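Local coordinates for protein dihydroxyacetone kinase (PDB 1UN8) that phosphorylates dihydroxyacetone with ATP in glycerol fermentation, working as a homodimer with a substrate-binding DhaK part and an ATP-binding alpha-helical barrel that also holds a phospholipid, at residues A97-E101 with A102-L106; L461-M464 with K465-G469. One frame throughout, in Å; residues are numbered along the deposited sequence.

Contact 1 of 2, residues A97-E101 with A102-L106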
loop_
_atom_site.group_PDB
_atom_site.type_symbol
_atom_site.label_atom_id
_atom_site.label_comp_id
_atom_site.label_asym_id
_atom_site.label_seq_id
_atom_site.Cartn_x
_atom_site.Cartn_y
_atom_site.Cartn_z
ATOM N N ALA A 97 32.799 4.473 4.260
ATOM C CA ALA A 97 32.278 5.684 3.665
ATOM C C ALA A 97 31.634 6.687 4.607
ATOM O O ALA A 97 31.647 7.884 4.334
ATOM C CB ALA A 97 31.300 5.319 2.579
ATOM N N VAL A 98 31.082 6.216 5.720
ATOM C CA VAL A 98 30.383 7.113 6.629
ATOM C C VAL A 98 30.795 7.024 8.082
ATOM O O VAL A 98 30.197 7.687 8.938
ATOM C CB VAL A 98 28.855 6.852 6.574
ATOM C CG1 VAL A 98 28.362 6.973 5.153
ATOM C CG2 VAL A 98 28.538 5.462 7.123
ATOM N N THR A 99 31.802 6.210 8.374
ATOM C CA THR A 99 32.234 6.046 9.752
ATOM C C THR A 99 33.491 6.830 10.103
ATOM O O THR A 99 34.514 6.735 9.415
ATOM C CB THR A 99 32.471 4.555 10.085
ATOM O OG1 THR A 99 31.298 3.807 9.751
ATOM C CG2 THR A 99 32.756 4.372 11.577
ATOM N N GLY A 100 33.384 7.606 11.183
ATOM C CA GLY A 100 34.494 8.395 11.689
ATOM C C GLY A 100 35.014 7.734 12.955
ATOM O O GLY A 100 34.640 6.602 13.271
ATOM N N GLU A 101 35.872 8.429 13.693
ATOM C CA GLU A 101 36.433 7.860 14.911
ATOM C C GLU A 101 35.372 7.402 15.900
ATOM O O GLU A 101 35.602 6.481 16.678
ATOM C CB GLU A 101 37.371 8.868 15.578
ATOM C CG GLU A 101 38.834 8.691 15.190
ATOM C CD GLU A 101 39.698 9.880 15.599
ATOM O OE1 GLU A 101 39.593 10.948 14.946
ATOM O OE2 GLU A 101 40.478 9.749 16.578
ATOM N N ALA A 102 34.206 8.037 15.861
ATOM C CA ALA A 102 33.124 7.693 16.779
ATOM C C ALA A 102 32.641 6.251 16.612
ATOM O O ALA A 102 32.037 5.682 17.529
ATOM C CB ALA A 102 31.953 8.661 16.590
ATOM N N GLY A 103 32.911 5.665 15.446
ATOM C CA GLY A 103 32.486 4.300 15.185
ATOM C C GLY A 103 31.067 4.190 14.636
ATOM O O GLY A 103 30.350 5.193 14.497
ATOM N N CYS A 104 30.655 2.965 14.321
ATOM C CA CYS A 104 29.319 2.723 13.791
ATOM C C CYS A 104 28.669 1.472 14.357
ATOM O O CYS A 104 29.342 0.501 14.726
ATOM C CB CYS A 104 29.355 2.584 12.273
ATOM S SG CYS A 104 30.097 1.042 11.732
ATOM N N LEU A 105 27.344 1.518 14.415
ATOM C CA LEU A 105 26.540 0.410 14.896
ATOM C C LEU A 105 25.816 -0.217 13.705
ATOM O O LEU A 105 25.065 0.463 12.994
ATOM C CB LEU A 105 25.512 0.909 15.908
ATOM C CG LEU A 105 24.366 -0.064 16.173
ATOM C CD1 LEU A 105 24.944 -1.340 16.771
ATOM C CD2 LEU A 105 23.330 0.562 17.106
ATOM N N LEU A 106 26.070 -1.497 13.460
ATOM C CA LEU A 106 25.387 -2.194 12.375
ATOM C C LEU A 106 24.111 -2.796 12.996
ATOM O O LEU A 106 24.179 -3.494 14.012
ATOM C CB LEU A 106 26.264 -3.315 11.808
ATOM C CG LEU A 106 27.638 -2.956 11.227
ATOM C CD1 LEU A 106 28.333 -4.228 10.745
ATOM C CD2 LEU A 106 27.504 -1.949 10.094
HETATM O O HOH W 1 31.060 7.609 13.142
#
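Thr99 meets Gly103 and Cys104 with both of its branches. Its methyl CG2 rests on the Gly103 backbone, 3.5 Å from C, while Thr99 OG1 comes within 3.4 Å of Cys104 CB. With CG2 anti to the backbone N (the OG1 torsion, chi1, is -54°), the methyl faces the returning chain and the hydroxyl is set beside its own backbone N. That hydroxyl is hydrogen-bonded to Ile95 O, a carbonyl of the helix that ends just before it.

Between them the chain reverses in a type I beta turn from Gly100 to Gly103, closed by Gly103 N to Gly100 O at 2.9 Å. The N-H points well at the oxygen (162°), yet the donor stands above the carbonyl plane. One water spans the same two residues, accepting from Gly100 N at 3.0 Å and donating to Gly103 O at 2.9 Å. The backbone angles of Gly103, positive phi with psi near 180°, would jam a CB against the preceding carbonyl oxygen.

This is the helix-to-strand return of a beta-alpha-beta crossover, 76-80 through helix 88-98 to 104-109. Gly103 and Leu105 pair with Ala52 of strand 52-59, Cys104 pairs with Asn131 and Glu133 on the strand 132-137 side, and Leu105 packs on helix 172-184.

Contact 2 of 2, residues L461-M464 with K465-G469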
loop_
_atom_site.group_PDB
_atom_site.type_symbol
_atom_site.label_atom_id
_atom_site.label_comp_id
_atom_site.label_asym_id
_atom_site.label_seq_id
_atom_site.Cartn_x
_atom_site.Cartn_y
_atom_site.Cartn_z
ATOM N N LEU A 461 -36.784 18.806 -16.903
ATOM C CA LEU A 461 -36.083 18.094 -17.968
ATOM C C LEU A 461 -34.596 18.436 -17.945
ATOM O O LEU A 461 -33.742 17.558 -18.009
ATOM C CB LEU A 461 -36.670 18.483 -19.322
ATOM C CG LEU A 461 -36.004 17.834 -20.535
ATOM C CD1 LEU A 461 -36.137 16.328 -20.454
ATOM C CD2 LEU A 461 -36.649 18.367 -21.807
ATOM N N ALA A 462 -34.304 19.728 -17.857
ATOM C CA ALA A 462 -32.931 20.221 -17.819
ATOM C C ALA A 462 -32.125 19.587 -16.677
ATOM O O ALA A 462 -30.957 19.238 -16.844
ATOM C CB ALA A 462 -32.939 21.748 -17.663
ATOM N N GLN A 463 -32.755 19.455 -15.513
ATOM C CA GLN A 463 -32.084 18.866 -14.365
ATOM C C GLN A 463 -31.938 17.362 -14.564
ATOM O O GLN A 463 -30.921 16.769 -14.205
ATOM C CB GLN A 463 -32.868 19.178 -13.085
ATOM C CG GLN A 463 -32.853 20.658 -12.744
ATOM C CD GLN A 463 -31.434 21.211 -12.702
ATOM O OE1 GLN A 463 -30.981 21.857 -13.649
ATOM N NE2 GLN A 463 -30.734 20.980 -11.589
ATOM N N MET A 464 -32.952 16.745 -15.151
ATOM C CA MET A 464 -32.892 15.319 -15.390
ATOM C C MET A 464 -31.704 15.036 -16.319
ATOM O O MET A 464 -30.979 14.052 -16.149
ATOM C CB MET A 464 -34.207 14.851 -16.008
ATOM C CG MET A 464 -34.317 13.358 -16.195
ATOM S SD MET A 464 -36.040 12.839 -16.242
ATOM C CE MET A 464 -36.583 13.651 -17.730
ATOM N N LYS A 465 -31.481 15.923 -17.284
ATOM C CA LYS A 465 -30.378 15.743 -18.230
ATOM C C LYS A 465 -29.016 15.962 -17.592
ATOM O O LYS A 465 -28.068 15.231 -17.868
ATOM C CB LYS A 465 -30.538 16.690 -19.426
ATOM C CG LYS A 465 -31.776 16.406 -20.265
ATOM C CD LYS A 465 -32.016 17.476 -21.322
ATOM C CE LYS A 465 -30.878 17.531 -22.322
ATOM N NZ LYS A 465 -31.212 18.442 -23.452
ATOM N N PHE A 466 -28.919 16.971 -16.735
ATOM C CA PHE A 466 -27.661 17.280 -16.079
ATOM C C PHE A 466 -27.136 16.111 -15.250
ATOM O O PHE A 466 -25.984 15.711 -15.384
ATOM C CB PHE A 466 -27.818 18.502 -15.172
ATOM C CG PHE A 466 -26.545 18.896 -14.494
ATOM C CD1 PHE A 466 -25.581 19.641 -15.177
ATOM C CD2 PHE A 466 -26.267 18.451 -13.201
ATOM C CE1 PHE A 466 -24.354 19.936 -14.585
ATOM C CE2 PHE A 466 -25.043 18.740 -12.595
ATOM C CZ PHE A 466 -24.083 19.486 -13.294
ATOM N N TYR A 467 -27.992 15.569 -14.393
ATOM C CA TYR A 467 -27.607 14.462 -13.529
ATOM C C TYR A 467 -27.616 13.138 -14.279
ATOM O O TYR A 467 -26.699 12.331 -14.141
ATOM C CB TYR A 467 -28.560 14.377 -12.328
ATOM C CG TYR A 467 -28.601 15.625 -11.477
ATOM C CD1 TYR A 467 -29.815 16.188 -11.096
ATOM C CD2 TYR A 467 -27.426 16.250 -11.062
ATOM C CE1 TYR A 467 -29.860 17.350 -10.324
ATOM C CE2 TYR A 467 -27.458 17.405 -10.290
ATOM C CZ TYR A 467 -28.678 17.952 -9.926
ATOM O OH TYR A 467 -28.723 19.107 -9.181
ATOM N N GLY A 468 -28.659 12.921 -15.073
ATOM C CA GLY A 468 -28.776 11.681 -15.822
ATOM C C GLY A 468 -27.720 11.525 -16.898
ATOM O O GLY A 468 -27.368 10.402 -17.258
ATOM N N GLY A 469 -27.216 12.647 -17.414
ATOM C CA GLY A 469 -26.198 12.607 -18.446
ATOM C C GLY A 469 -26.683 12.299 -19.859
ATOM O O GLY A 469 -25.896 12.361 -20.809
#
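The side chains of Gln463 and Tyr467 run side by side and point the same way, with the amide and ring planes 82° apart. Gln463 NE2 comes 3.9 Å from Tyr467 CE1, and the backbone carbonyl oxygen Gln463 O approaches the ring obliquely, 3.4 Å from Tyr467 CD1. The Phe466 ring has Tyr467 CD2 at its edge, in plane. A bend at chi2 of Gln463 (-53°) turns its amide back toward the tyrosine one helical turn ahead. Both polar ends have the same partner: Gln463 NE2 and Tyr467 OH each hydrogen-bond to Glu123 OE1 of the second subunit, two donors converging on one carboxylate oxygen. Such a grip would be expected to hold the amide and the phenol in place and to stabilise the carboxylate's negative charge.

On another side of the helix, the aliphatic part of Lys465 passes over the preceding turn. Its CG lies 3.2 Å from Leu461 O, and its CD is 4.1 Å from Leu461 CG. Lys465 NZ hydrogen-bonds to Gln482 OE1, with a long, weak ion pair to Asp471. Met464 faces inward, onto Leu435 and Phe439 of helix 430-448 and Ile478 of helix 478-490.

The backbone carries the regular i to i+4 ladder. Tyr467 N to Gln463 O is nearly straight (178°) at 3.2 Å, whereas Gly468 N to Met464 O is shorter, 2.8 Å, and more bent. Gly469 N reaches Lys465 O at 2.8 Å before positive phi takes the chain out of the helix. This is the C-terminal end of a barrel helix in the DhaL domain: it delivers Gly468 to the ATP site, while Arg115 NE of the second subunit hydrogen-bonds to Tyr467 O, in the last turn of the helix.

From the N terminus, the chain first reaches contact 1 in the DhaK part, where 97-101 and 102-106 close a short connection between helix 88-98 and a strand of a six-stranded mixed sheet. It then runs on to the alpha-helical barrel of the DhaL part, where contact 2 joins successive turns at the end of helix 453-468. The two local contacts are in series, neither nesting nor crossing, with centres about 69 Å apart and nearest atoms about 57 Å apart. They lie on opposite sides of the chain's centre. Both approach the second subunit: contact 1 by Ala97 packing on its Ser341, contact 2 through hydrogen bonds to that subunit.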